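Local coordinates for protein trichothecene 3-O-acetyltransferase (Gibberella zeae, PDB 3B30) that probably transfers an acetyl group from acetyl-coenzyme A to the 3-hydroxyl of trichothecene toxins, at residues A[243-248]-A[259-264]; A[287-292]-A[313-318]; A[376-381]-A[411-416]. All coordinates share one frame; numbering follows the deposited sequence.

Contact 1: residues A[243-248]-A[259-264]; sequences ELKDAA and VSTDDA. With ETB (Ethyl Coenzyme A), chain B.
Lys-245 reaches from helix 238-249 across the start of helix 261-277, where Ala-264 packs against its backbone and Thr-261 meets its side chain. The motif is a helix N-terminus turned to a phosphate, opened by a capping box. Ser-260 OG accepts from Asp-263 N, and Asp-263 OD2 accepts from Ser-260 N. Lys-245 is fully extended; with CG anti to the backbone N (chi1 -172°), the chain runs past the end of the other helix. Its CD passes Thr-261 OG1 at 3.6 Å, the two side chains crossing at about a right angle. Its CE lies 3.3 Å from Val-259 O. The ammonium NZ then bonds to O9A of the ethyl coenzyme A 3'-phosphate and, through a water, to Val-259 O. Ala-264 CB touches Lys-245 CA and Leu-244 O, both at 3.7 Å. The small methyl lets the helices come close. It also makes apolar contacts with Leu-244 CB and Ala-248 CB, and Ala-248 CB meets Val-259 CG2 at 4.0 Å. Ser-260 OG has a second role: it donates to O5A of the pyrophosphate, so the cap also holds ligand. The lysine charge and the helix start would both favour the anion. Three bonds grip the single phosphate oxygen O9A: Lys-245 NZ at 3.0 Å, Thr-261 N at 2.8 Å and Thr-261 OG1 at 2.6 Å.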
loop_
_atom_site.group_PDB
_atom_site.type_symbol
_atom_site.label_atom_id
_atom_site.label_comp_id
_atom_site.label_asym_id
_atom_site.label_seq_id
_atom_site.Cartn_x
_atom_site.Cartn_y
_atom_site.Cartn_z
ATOM N N GLU A 243 24.221 -4.309 -2.702
ATOM C CA GLU A 243 24.828 -5.662 -2.763
ATOM C C GLU A 243 23.841 -6.715 -3.249
ATOM O O GLU A 243 24.204 -7.609 -4.004
ATOM C CB GLU A 243 25.444 -6.047 -1.422
ATOM C CG GLU A 243 26.619 -5.122 -1.075
ATOM C CD GLU A 243 27.360 -5.521 0.177
ATOM O OE1 GLU A 243 27.048 -6.596 0.750
ATOM O OE2 GLU A 243 28.267 -4.747 0.576
ATOM N N LEU A 244 22.576 -6.610 -2.835
ATOM C CA LEU A 244 21.533 -7.477 -3.419
ATOM C C LEU A 244 21.340 -7.190 -4.900
ATOM O O LEU A 244 21.176 -8.113 -5.703
ATOM C CB LEU A 244 20.174 -7.277 -2.717
ATOM C CG LEU A 244 20.004 -7.858 -1.314
ATOM C CD1 LEU A 244 18.607 -7.441 -0.814
ATOM C CD2 LEU A 244 20.161 -9.400 -1.366
ATOM N N LYS A 245 21.298 -5.907 -5.272
ATOM C CA LYS A 245 21.152 -5.589 -6.692
ATOM C C LYS A 245 22.347 -6.109 -7.501
ATOM O O LYS A 245 22.179 -6.645 -8.593
ATOM C CB LYS A 245 20.946 -4.099 -6.952
ATOM C CG LYS A 245 20.595 -3.800 -8.427
ATOM C CD LYS A 245 20.549 -2.321 -8.680
ATOM C CE LYS A 245 20.109 -1.998 -10.102
ATOM N NZ LYS A 245 20.139 -0.514 -10.397
ATOM N N ASP A 246 23.542 -5.948 -6.947
ATOM C CA ASP A 246 24.764 -6.439 -7.605
ATOM C C ASP A 246 24.669 -7.955 -7.815
ATOM O O ASP A 246 24.955 -8.446 -8.911
ATOM C CB ASP A 246 25.980 -6.037 -6.756
ATOM C CG ASP A 246 27.300 -6.637 -7.261
ATOM O OD1 ASP A 246 27.692 -6.411 -8.426
ATOM O OD2 ASP A 246 27.952 -7.320 -6.455
ATOM N N ALA A 247 24.246 -8.682 -6.772
ATOM C CA ALA A 247 24.156 -10.158 -6.804
ATOM C C ALA A 247 23.203 -10.629 -7.886
ATOM O O ALA A 247 23.495 -11.565 -8.644
ATOM C CB ALA A 247 23.720 -10.706 -5.428
ATOM N N ALA A 248 22.049 -9.958 -7.955
ATOM C CA ALA A 248 21.068 -10.172 -9.014
ATOM C C ALA A 248 21.600 -9.841 -10.413
ATOM O O ALA A 248 21.442 -10.628 -11.326
ATOM C CB ALA A 248 19.802 -9.366 -8.728
ATOM N N VAL A 259 17.806 -5.344 -14.027
ATOM C CA VAL A 259 16.751 -5.380 -13.012
ATOM C C VAL A 259 16.945 -4.159 -12.119
ATOM O O VAL A 259 17.969 -3.472 -12.216
ATOM C CB VAL A 259 16.743 -6.721 -12.186
ATOM C CG1 VAL A 259 16.457 -7.893 -13.094
ATOM C CG2 VAL A 259 18.066 -6.919 -11.391
ATOM N N SER A 260 15.969 -3.890 -11.262
ATOM C CA SER A 260 16.038 -2.761 -10.331
ATOM C C SER A 260 16.380 -3.194 -8.921
ATOM O O SER A 260 16.354 -4.378 -8.582
ATOM C CB SER A 260 14.689 -2.043 -10.290
ATOM O OG SER A 260 13.695 -2.863 -9.661
ATOM N N THR A 261 16.709 -2.210 -8.099
ATOM C CA THR A 261 16.851 -2.400 -6.669
ATOM C C THR A 261 15.614 -3.063 -6.061
ATOM O O THR A 261 15.725 -4.014 -5.289
ATOM C CB THR A 261 17.129 -1.021 -5.995
ATOM O OG1 THR A 261 18.325 -0.490 -6.570
ATOM C CG2 THR A 261 17.362 -1.179 -4.502
ATOM N N ASP A 262 14.447 -2.537 -6.411
ATOM C CA ASP A 262 13.180 -3.078 -5.938
ATOM C C ASP A 262 12.984 -4.547 -6.401
ATOM O O ASP A 262 12.568 -5.404 -5.616
ATOM C CB ASP A 262 12.048 -2.156 -6.424
ATOM C CG ASP A 262 10.731 -2.392 -5.703
ATOM O OD1 ASP A 262 10.144 -3.485 -5.848
ATOM O OD2 ASP A 262 10.274 -1.452 -5.020
ATOM N N ASP A 263 13.275 -4.838 -7.661
ATOM C CA ASP A 263 13.256 -6.223 -8.150
ATOM C C ASP A 263 14.106 -7.146 -7.262
ATOM O O ASP A 263 13.685 -8.239 -6.916
ATOM C CB ASP A 263 13.859 -6.327 -9.564
ATOM C CG ASP A 263 13.024 -5.691 -10.651
ATOM O OD1 ASP A 263 11.813 -5.396 -10.469
ATOM O OD2 ASP A 263 13.618 -5.476 -11.741
ATOM N N ALA A 264 15.343 -6.726 -6.961
ATOM C CA ALA A 264 16.331 -7.575 -6.262
ATOM C C ALA A 264 15.898 -7.892 -4.830
ATOM O O ALA A 264 16.012 -9.030 -4.372
ATOM C CB ALA A 264 17.718 -6.894 -6.281
HETATM N N1A ETB B . 19.800 0.229 -17.578
HETATM C C2A ETB B . 19.877 -0.158 -16.292
HETATM N N3A ETB B . 18.892 0.086 -15.421
HETATM C C4A ETB B . 17.789 0.691 -15.812
HETATM C C5A ETB B . 17.679 1.107 -17.102
HETATM C C6A ETB B . 18.715 0.883 -18.014
HETATM N N6A ETB B . 18.710 1.379 -19.228
HETATM N N7A ETB B . 16.523 1.709 -17.194
HETATM C C8A ETB B . 15.906 1.697 -16.021
HETATM N N9A ETB B . 16.696 1.072 -15.150
HETATM C C1B ETB B . 16.492 0.891 -13.733
HETATM C C2B ETB B . 16.583 2.186 -12.967
HETATM O O2B ETB B . 17.858 2.641 -12.841
HETATM C C3B ETB B . 15.870 1.830 -11.691
HETATM O O3B ETB B . 16.756 1.141 -10.912
HETATM P P3B ETB B . 17.089 1.461 -9.472
HETATM O O7A ETB B . 17.934 2.508 -9.635
HETATM O O8A ETB B . 15.971 1.927 -8.777
HETATM O O9A ETB B . 17.701 0.311 -8.913
HETATM C C4B ETB B . 14.875 0.846 -12.193
HETATM O O4B ETB B . 15.225 0.446 -13.456
HETATM C C5B ETB B . 13.518 1.485 -12.188
HETATM O O5B ETB B . 12.555 0.635 -12.645
HETATM P P1A ETB B . 11.053 0.809 -12.319
HETATM O O1A ETB B . 10.486 -0.352 -12.971
HETATM O O2A ETB B . 10.542 2.060 -12.816
HETATM O O3A ETB B . 10.820 0.907 -10.788
HETATM P P2A ETB B . 11.077 -0.099 -9.663
HETATM O O4A ETB B . 11.675 0.685 -8.688
HETATM O O5A ETB B . 11.762 -1.194 -10.155
HETATM O O6A ETB B . 9.685 -0.560 -9.190
HETATM C CBP ETB B . 7.436 -1.227 -9.295
HETATM C CCP ETB B . 8.802 -1.262 -9.978
HETATM C CDP ETB B . 6.575 -2.193 -10.024
HETATM C CEP ETB B . 7.401 -1.611 -7.840
HETATM C CAP ETB B . 6.925 0.205 -9.345
HETATM O OAP ETB B . 6.958 0.698 -10.612
HETATM C C9P ETB B . 5.564 0.303 -8.734
HETATM O O9P ETB B . 4.550 0.124 -9.584
HETATM N N8P ETB B . 5.459 0.475 -7.436
HETATM C C7P ETB B . 4.259 0.753 -6.718
HETATM C C6P ETB B . 3.362 -0.424 -6.405
HETATM C C5P ETB B . 2.092 0.010 -5.709
HETATM O O5P ETB B . 1.347 0.929 -6.113
HETATM N N4P ETB B . 1.862 -0.629 -4.617
HETATM C C3P ETB B . 0.539 -0.957 -4.187
HETATM O O HOH W 1 19.483 -1.333 -13.179
#

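Contact 2: residues A[287-292]-A[313-318]; sequences TEFCRA and TYHNST. With ETB (Ethyl Coenzyme A), chain B.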
loop_
_atom_site.group_PDB
_atom_site.type_symbol
_atom_site.label_atom_id
_atom_site.label_comp_id
_atom_site.label_asym_id
_atom_site.label_seq_id
_atom_site.Cartn_x
_atom_site.Cartn_y
_atom_site.Cartn_z
ATOM N N THR A 287 4.423 -22.154 -5.836
ATOM C CA THR A 287 4.517 -20.878 -5.155
ATOM C C THR A 287 4.220 -19.769 -6.176
ATOM O O THR A 287 4.728 -19.804 -7.301
ATOM C CB THR A 287 5.875 -20.674 -4.435
ATOM O OG1 THR A 287 5.889 -19.393 -3.778
ATOM C CG2 THR A 287 7.060 -20.769 -5.387
ATOM N N GLU A 288 3.352 -18.833 -5.780
ATOM C CA GLU A 288 3.019 -17.670 -6.620
ATOM C C GLU A 288 3.465 -16.360 -5.965
ATOM O O GLU A 288 3.134 -16.105 -4.822
ATOM C CB GLU A 288 1.519 -17.596 -6.905
ATOM C CG GLU A 288 1.174 -16.549 -7.990
ATOM C CD GLU A 288 -0.280 -16.570 -8.357
ATOM O OE1 GLU A 288 -1.109 -16.521 -7.434
ATOM O OE2 GLU A 288 -0.607 -16.617 -9.551
ATOM N N PHE A 289 4.196 -15.538 -6.713
ATOM C CA PHE A 289 4.516 -14.185 -6.260
ATOM C C PHE A 289 3.506 -13.265 -6.927
ATOM O O PHE A 289 3.341 -13.308 -8.146
ATOM C CB PHE A 289 5.947 -13.786 -6.666
ATOM C CG PHE A 289 6.492 -12.567 -5.931
ATOM C CD1 PHE A 289 7.341 -12.723 -4.838
ATOM C CD2 PHE A 289 6.171 -11.265 -6.353
ATOM C CE1 PHE A 289 7.883 -11.606 -4.169
ATOM C CE2 PHE A 289 6.714 -10.137 -5.681
ATOM C CZ PHE A 289 7.564 -10.329 -4.580
ATOM N N CYS A 290 2.824 -12.456 -6.114
ATOM C CA CYS A 290 1.892 -11.467 -6.615
ATOM C C CYS A 290 2.476 -10.101 -6.300
ATOM O O CYS A 290 2.681 -9.748 -5.139
ATOM C CB CYS A 290 0.526 -11.603 -5.939
ATOM S SG CYS A 290 -0.206 -13.258 -6.064
ATOM N N ARG A 291 2.776 -9.337 -7.337
ATOM C CA ARG A 291 3.455 -8.068 -7.112
ATOM C C ARG A 291 2.583 -6.866 -7.539
ATOM O O ARG A 291 2.148 -6.798 -8.687
ATOM C CB ARG A 291 4.751 -8.060 -7.897
ATOM C CG ARG A 291 5.676 -6.915 -7.499
ATOM C CD ARG A 291 6.772 -6.761 -8.567
ATOM N NE ARG A 291 7.889 -5.920 -8.125
ATOM C CZ ARG A 291 8.987 -5.696 -8.845
ATOM N NH1 ARG A 291 9.100 -6.248 -10.031
ATOM N NH2 ARG A 291 9.969 -4.942 -8.365
ATOM N N ALA A 292 2.362 -5.923 -6.622
ATOM C CA ALA A 292 1.588 -4.720 -6.937
ATOM C C ALA A 292 2.382 -3.807 -7.868
ATOM O O ALA A 292 3.608 -3.581 -7.685
ATOM C CB ALA A 292 1.174 -3.962 -5.689
ATOM N N THR A 313 1.445 -8.200 -11.038
ATOM C CA THR A 313 2.069 -9.191 -11.933
ATOM C C THR A 313 2.156 -10.491 -11.135
ATOM O O THR A 313 2.272 -10.470 -9.912
ATOM C CB THR A 313 3.475 -8.747 -12.481
ATOM O OG1 THR A 313 4.377 -8.549 -11.391
ATOM C CG2 THR A 313 3.383 -7.446 -13.322
ATOM N N TYR A 314 2.065 -11.624 -11.834
ATOM C CA TYR A 314 1.963 -12.953 -11.209
ATOM C C TYR A 314 3.093 -13.807 -11.758
ATOM O O TYR A 314 3.368 -13.773 -12.961
ATOM C CB TYR A 314 0.609 -13.636 -11.557
ATOM C CG TYR A 314 -0.546 -12.819 -11.061
ATOM C CD1 TYR A 314 -1.220 -11.928 -11.918
ATOM C CD2 TYR A 314 -0.931 -12.865 -9.713
ATOM C CE1 TYR A 314 -2.274 -11.111 -11.437
ATOM C CE2 TYR A 314 -2.000 -12.050 -9.232
ATOM C CZ TYR A 314 -2.631 -11.172 -10.103
ATOM O OH TYR A 314 -3.659 -10.375 -9.646
ATOM N N HIS A 315 3.693 -14.583 -10.869
ATOM C CA HIS A 315 4.929 -15.318 -11.130
ATOM C C HIS A 315 4.789 -16.669 -10.454
ATOM O O HIS A 315 4.710 -16.744 -9.228
ATOM C CB HIS A 315 6.125 -14.548 -10.585
ATOM C CG HIS A 315 6.163 -13.128 -11.056
ATOM N ND1 HIS A 315 5.554 -12.100 -10.361
ATOM C CD2 HIS A 315 6.674 -12.576 -12.182
ATOM C CE1 HIS A 315 5.711 -10.971 -11.032
ATOM N NE2 HIS A 315 6.394 -11.226 -12.130
ATOM N N ASN A 316 4.713 -17.721 -11.262
ATOM C CA ASN A 316 4.418 -19.050 -10.733
ATOM C C ASN A 316 5.579 -20.024 -10.932
ATOM O O ASN A 316 6.144 -20.098 -11.997
ATOM C CB ASN A 316 3.140 -19.581 -11.351
ATOM C CG ASN A 316 1.927 -18.850 -10.842
ATOM O OD1 ASN A 316 1.389 -19.200 -9.807
ATOM N ND2 ASN A 316 1.514 -17.796 -11.551
ATOM N N SER A 317 5.918 -20.738 -9.877
ATOM C CA SER A 317 7.062 -21.632 -9.873
ATOM C C SER A 317 6.854 -22.640 -8.753
ATOM O O SER A 317 5.712 -22.888 -8.325
ATOM C CB SER A 317 8.345 -20.802 -9.661
ATOM O OG SER A 317 9.524 -21.558 -9.845
ATOM N N THR A 318 7.940 -23.225 -8.255
ATOM C CA THR A 318 7.828 -24.099 -7.101
ATOM C C THR A 318 8.752 -23.614 -6.023
ATOM O O THR A 318 9.710 -22.891 -6.286
ATOM C CB THR A 318 8.139 -25.590 -7.425
ATOM O OG1 THR A 318 9.478 -25.698 -7.887
ATOM C CG2 THR A 318 7.185 -26.144 -8.495
HETATM N N1A ETB B . 19.800 0.229 -17.578
HETATM C C2A ETB B . 19.877 -0.158 -16.292
HETATM N N3A ETB B . 18.892 0.086 -15.421
HETATM C C4A ETB B . 17.789 0.691 -15.812
HETATM C C5A ETB B . 17.679 1.107 -17.102
HETATM C C6A ETB B . 18.715 0.883 -18.014
HETATM N N6A ETB B . 18.710 1.379 -19.228
HETATM N N7A ETB B . 16.523 1.709 -17.194
HETATM C C8A ETB B . 15.906 1.697 -16.021
HETATM N N9A ETB B . 16.696 1.072 -15.150
HETATM C C1B ETB B . 16.492 0.891 -13.733
HETATM C C2B ETB B . 16.583 2.186 -12.967
HETATM O O2B ETB B . 17.858 2.641 -12.841
HETATM C C3B ETB B . 15.870 1.830 -11.691
HETATM O O3B ETB B . 16.756 1.141 -10.912
HETATM P P3B ETB B . 17.089 1.461 -9.472
HETATM O O7A ETB B . 17.934 2.508 -9.635
HETATM O O8A ETB B . 15.971 1.927 -8.777
HETATM O O9A ETB B . 17.701 0.311 -8.913
HETATM C C4B ETB B . 14.875 0.846 -12.193
HETATM O O4B ETB B . 15.225 0.446 -13.456
HETATM C C5B ETB B . 13.518 1.485 -12.188
HETATM O O5B ETB B . 12.555 0.635 -12.645
HETATM P P1A ETB B . 11.053 0.809 -12.319
HETATM O O1A ETB B . 10.486 -0.352 -12.971
HETATM O O2A ETB B . 10.542 2.060 -12.816
HETATM O O3A ETB B . 10.820 0.907 -10.788
HETATM P P2A ETB B . 11.077 -0.099 -9.663
HETATM O O4A ETB B . 11.675 0.685 -8.688
HETATM O O5A ETB B . 11.762 -1.194 -10.155
HETATM O O6A ETB B . 9.685 -0.560 -9.190
HETATM C CBP ETB B . 7.436 -1.227 -9.295
HETATM C CCP ETB B . 8.802 -1.262 -9.978
HETATM C CDP ETB B . 6.575 -2.193 -10.024
HETATM C CEP ETB B . 7.401 -1.611 -7.840
HETATM C CAP ETB B . 6.925 0.205 -9.345
HETATM O OAP ETB B . 6.958 0.698 -10.612
HETATM C C9P ETB B . 5.564 0.303 -8.734
HETATM O O9P ETB B . 4.550 0.124 -9.584
HETATM N N8P ETB B . 5.459 0.475 -7.436
HETATM C C7P ETB B . 4.259 0.753 -6.718
HETATM C C6P ETB B . 3.362 -0.424 -6.405
HETATM C C5P ETB B . 2.092 0.010 -5.709
HETATM O O5P ETB B . 1.347 0.929 -6.113
HETATM N N4P ETB B . 1.862 -0.629 -4.617
HETATM C C3P ETB B . 0.539 -0.957 -4.187
HETATM O O HOH W 2 6.998 -7.536 -11.679
#
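Phe-289 and His-315 pair across the antiparallel strands 286-294 and 310-318, in a hydrogen-bonded pair. Phe-289 N gives a bond of 2.8 Å to His-315 O. The return bond from His-315 N to Phe-289 O is weak. The imidazole CG lies anti to the carbonyl carbon (chi1 -52°), and ND1 leans across to Phe-289 O in a second weak bond of 3.4 Å. The two side chains lie side by side, CB to CB 4.0 Å. Arg-291 and Thr-313 continue this tightly packed face. Arg-291 CB touches Thr-313 OG1 at 3.5 Å, and a water joins that hydroxyl to Arg-291 NH1. The extended arginine carries its NH2 on to salt bridges with Asp-262 and Asp-263. Farther along, Thr-287 and Ser-317 exchange two backbone bonds, and Thr-287 CG2 meets Thr-318 C at 3.4 Å. On the other face Cys-290 SG sits at the edge of the Tyr-314 ring, 3.7 Å from Tyr-314 CD2. The solvent side is at Asn-316, which is exposed. Its side chain runs alongside Glu-288, with amide and carboxylate planes 55° apart. Asn-316 ND2 donates to Glu-288 OE2 at 3.1 Å on the anti side, tying the exposed amide to Glu-288. Strand 310-318 is the outermost of its sheet, while strand 286-294 is bonded on its other side to strand 375-379. Leu-334 of helix 327-335 covers Phe-289, Arg-291 and His-315, and helix 340-356 touches Thr-313 and Tyr-314.

Contact 3: residues A[376-381]-A[411-416]; sequences MLSSWA and LMYFMP. With ETB (Ethyl Coenzyme A), chain B.
Trp-380 lies against Tyr-413 just past the end of a parallel strand pair, 375-379 with 411-414, in the mixed sheet. Its CB sits 3.1 Å from Phe-414 O, which also accepts the Trp-380 N bond, and 4.0 Å from Pro-416 CD. CG stays near the same carbonyl. CD1 lies 4.0 Å from ligand N4P, at the indole edge. With chi1 -60° the indole turns back toward Tyr-413. NE1 and CE2 approach Tyr-413 CD2, and CZ2 reaches Tyr-413 CE2 at 3.6 Å. CH2 ends over one face of the tyrosine ring. The six-membered ring of Trp-380 and the Tyr-413 ring form an oblique pair, planes 42° apart. On the opposite sheet face, Leu-377 CD1 makes a CH-pi contact over the Phe-414 ring. Ser-379 OG accepts from Ala-381 N in an ST turn and also bonds to Asp-262 OD2. Four backbone bonds, from Met-412 N, Ser-378 N, Phe-414 N and Trp-380 N, thus hold the strands, and side chains add apolar contact. Ser-379 O accepts weakly from ligand N4P, consistent with lining the pantetheine site.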
loop_
_atom_site.group_PDB
_atom_site.type_symbol
_atom_site.label_atom_id
_atom_site.label_comp_id
_atom_site.label_asym_id
_atom_site.label_seq_id
_atom_site.Cartn_x
_atom_site.Cartn_y
_atom_site.Cartn_z
ATOM N N MET A 376 2.449 -11.921 -1.370
ATOM C CA MET A 376 1.631 -10.859 -1.927
ATOM C C MET A 376 2.266 -9.551 -1.470
ATOM O O MET A 376 1.994 -9.085 -0.358
ATOM C CB MET A 376 0.189 -10.956 -1.432
ATOM C CG MET A 376 -0.465 -12.334 -1.699
ATOM S SD MET A 376 -2.038 -12.604 -0.839
ATOM C CE MET A 376 -1.510 -12.683 0.877
ATOM N N LEU A 377 3.093 -8.973 -2.335
ATOM C CA LEU A 377 3.930 -7.823 -1.984
ATOM C C LEU A 377 3.467 -6.551 -2.679
ATOM O O LEU A 377 3.257 -6.558 -3.893
ATOM C CB LEU A 377 5.412 -8.069 -2.349
ATOM C CG LEU A 377 6.381 -6.845 -2.313
ATOM C CD1 LEU A 377 6.543 -6.248 -0.925
ATOM C CD2 LEU A 377 7.741 -7.172 -2.900
ATOM N N SER A 378 3.322 -5.494 -1.877
ATOM C CA SER A 378 3.020 -4.146 -2.369
ATOM C C SER A 378 4.121 -3.157 -1.963
ATOM O O SER A 378 4.290 -2.818 -0.782
ATOM C CB SER A 378 1.639 -3.661 -1.890
ATOM O OG SER A 378 1.315 -2.423 -2.517
ATOM N N SER A 379 4.898 -2.705 -2.954
ATOM C CA SER A 379 5.986 -1.759 -2.704
ATOM C C SER A 379 5.485 -0.321 -2.677
ATOM O O SER A 379 4.914 0.171 -3.666
ATOM C CB SER A 379 7.056 -1.883 -3.794
ATOM O OG SER A 379 8.048 -0.887 -3.652
ATOM N N TRP A 380 5.720 0.374 -1.571
ATOM C CA TRP A 380 5.432 1.826 -1.537
ATOM C C TRP A 380 6.727 2.619 -1.665
ATOM O O TRP A 380 6.764 3.830 -1.394
ATOM C CB TRP A 380 4.714 2.183 -0.224
ATOM C CG TRP A 380 3.382 1.463 -0.030
ATOM C CD1 TRP A 380 2.657 0.808 -0.985
ATOM C CD2 TRP A 380 2.626 1.366 1.182
ATOM N NE1 TRP A 380 1.504 0.299 -0.439
ATOM C CE2 TRP A 380 1.453 0.633 0.885
ATOM C CE3 TRP A 380 2.837 1.807 2.496
ATOM C CZ2 TRP A 380 0.485 0.336 1.852
ATOM C CZ3 TRP A 380 1.864 1.519 3.463
ATOM C CH2 TRP A 380 0.711 0.794 3.135
ATOM N N ALA A 381 7.798 1.937 -2.093
ATOM C CA ALA A 381 9.158 2.497 -2.005
ATOM C C ALA A 381 9.270 3.836 -2.730
ATOM O O ALA A 381 9.948 4.742 -2.237
ATOM C CB ALA A 381 10.211 1.505 -2.559
ATOM N N LEU A 411 1.216 -11.461 3.319
ATOM C CA LEU A 411 1.085 -10.058 2.912
ATOM C C LEU A 411 2.355 -9.311 3.312
ATOM O O LEU A 411 2.876 -9.490 4.417
ATOM C CB LEU A 411 -0.159 -9.410 3.533
ATOM C CG LEU A 411 -0.540 -7.993 3.054
ATOM C CD1 LEU A 411 -0.940 -8.012 1.543
ATOM C CD2 LEU A 411 -1.658 -7.401 3.908
ATOM N N MET A 412 2.846 -8.456 2.415
ATOM C CA MET A 412 4.108 -7.756 2.634
ATOM C C MET A 412 4.099 -6.360 2.018
ATOM O O MET A 412 3.384 -6.131 1.063
ATOM C CB MET A 412 5.269 -8.553 2.056
ATOM C CG MET A 412 5.429 -9.954 2.629
ATOM S SD MET A 412 6.863 -10.774 1.885
ATOM C CE MET A 412 6.602 -12.422 2.552
ATOM N N TYR A 413 4.833 -5.426 2.632
ATOM C CA TYR A 413 4.982 -4.057 2.063
ATOM C C TYR A 413 6.439 -3.623 2.049
ATOM O O TYR A 413 7.210 -4.038 2.931
ATOM C CB TYR A 413 4.204 -3.023 2.895
ATOM C CG TYR A 413 2.723 -3.296 2.962
ATOM C CD1 TYR A 413 2.153 -3.938 4.064
ATOM C CD2 TYR A 413 1.889 -2.939 1.901
ATOM C CE1 TYR A 413 0.777 -4.203 4.098
ATOM C CE2 TYR A 413 0.526 -3.215 1.926
ATOM C CZ TYR A 413 -0.020 -3.836 3.022
ATOM O OH TYR A 413 -1.382 -4.075 2.995
ATOM N N PHE A 414 6.814 -2.768 1.083
ATOM C CA PHE A 414 8.008 -1.913 1.265
ATOM C C PHE A 414 7.518 -0.522 1.652
ATOM O O PHE A 414 6.583 0.014 1.038
ATOM C CB PHE A 414 8.860 -1.776 -0.002
ATOM C CG PHE A 414 9.435 -3.085 -0.515
ATOM C CD1 PHE A 414 9.555 -4.189 0.329
ATOM C CD2 PHE A 414 9.878 -3.188 -1.832
ATOM C CE1 PHE A 414 10.067 -5.414 -0.167
ATOM C CE2 PHE A 414 10.401 -4.395 -2.328
ATOM C CZ PHE A 414 10.486 -5.496 -1.488
ATOM N N MET A 415 8.164 0.062 2.648
ATOM C CA MET A 415 7.859 1.442 3.013
ATOM C C MET A 415 8.400 2.399 1.947
ATOM O O MET A 415 9.256 1.998 1.148
ATOM C CB MET A 415 8.450 1.751 4.367
ATOM C CG MET A 415 7.900 0.863 5.517
ATOM S SD MET A 415 6.107 0.983 5.724
ATOM C CE MET A 415 5.481 -0.559 5.040
ATOM N N PRO A 416 7.904 3.654 1.936
ATOM C CA PRO A 416 8.590 4.682 1.174
ATOM C C PRO A 416 10.073 4.618 1.534
ATOM O O PRO A 416 10.451 4.527 2.732
ATOM C CB PRO A 416 7.925 5.991 1.662
ATOM C CG PRO A 416 6.538 5.564 2.051
ATOM C CD PRO A 416 6.713 4.180 2.653
HETATM N N1A ETB B . 19.800 0.229 -17.578
HETATM C C2A ETB B . 19.877 -0.158 -16.292
HETATM N N3A ETB B . 18.892 0.086 -15.421
HETATM C C4A ETB B . 17.789 0.691 -15.812
HETATM C C5A ETB B . 17.679 1.107 -17.102
HETATM C C6A ETB B . 18.715 0.883 -18.014
HETATM N N6A ETB B . 18.710 1.379 -19.228
HETATM N N7A ETB B . 16.523 1.709 -17.194
HETATM C C8A ETB B . 15.906 1.697 -16.021
HETATM N N9A ETB B . 16.696 1.072 -15.150
HETATM C C1B ETB B . 16.492 0.891 -13.733
HETATM C C2B ETB B . 16.583 2.186 -12.967
HETATM O O2B ETB B . 17.858 2.641 -12.841
HETATM C C3B ETB B . 15.870 1.830 -11.691
HETATM O O3B ETB B . 16.756 1.141 -10.912
HETATM P P3B ETB B . 17.089 1.461 -9.472
HETATM O O7A ETB B . 17.934 2.508 -9.635
HETATM O O8A ETB B . 15.971 1.927 -8.777
HETATM O O9A ETB B . 17.701 0.311 -8.913
HETATM C C4B ETB B . 14.875 0.846 -12.193
HETATM O O4B ETB B . 15.225 0.446 -13.456
HETATM C C5B ETB B . 13.518 1.485 -12.188
HETATM O O5B ETB B . 12.555 0.635 -12.645
HETATM P P1A ETB B . 11.053 0.809 -12.319
HETATM O O1A ETB B . 10.486 -0.352 -12.971
HETATM O O2A ETB B . 10.542 2.060 -12.816
HETATM O O3A ETB B . 10.820 0.907 -10.788
HETATM P P2A ETB B . 11.077 -0.099 -9.663
HETATM O O4A ETB B . 11.675 0.685 -8.688
HETATM O O5A ETB B . 11.762 -1.194 -10.155
HETATM O O6A ETB B . 9.685 -0.560 -9.190
HETATM C CBP ETB B . 7.436 -1.227 -9.295
HETATM C CCP ETB B . 8.802 -1.262 -9.978
HETATM C CDP ETB B . 6.575 -2.193 -10.024
HETATM C CEP ETB B . 7.401 -1.611 -7.840
HETATM C CAP ETB B . 6.925 0.205 -9.345
HETATM O OAP ETB B . 6.958 0.698 -10.612
HETATM C C9P ETB B . 5.564 0.303 -8.734
HETATM O O9P ETB B . 4.550 0.124 -9.584
HETATM N N8P ETB B . 5.459 0.475 -7.436
HETATM C C7P ETB B . 4.259 0.753 -6.718
HETATM C C6P ETB B . 3.362 -0.424 -6.405
HETATM C C5P ETB B . 2.092 0.010 -5.709
HETATM O O5P ETB B . 1.347 0.929 -6.113
HETATM N N4P ETB B . 1.862 -0.629 -4.617
HETATM C C3P ETB B . 0.539 -0.957 -4.187
#

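In the fold
The three contacts come in series along the chain and all touch the same ethyl coenzyme A. Contact 1 pairs helices 238-249 and 261-277. Contacts 2 and 3 lie in one mixed sheet, in the strand order 310-318, 286-294, 375-379, 411-414. Their centres are about 15 Å apart, and Cys-290 and Ala-292 bond to Leu-377 between them. The centre of contact 1 lies about 18 Å from that of contact 2 and about 16 Å from that of contact 3. Helix 261-277 ties it to both: Asp-262 and Asp-263 bridge to Arg-291, and Asp-262 also bonds to Ser-379. Contact 1 binds the 3'-phosphate and one oxygen of the pyrophosphate, while the sheet borders the pantetheine arm.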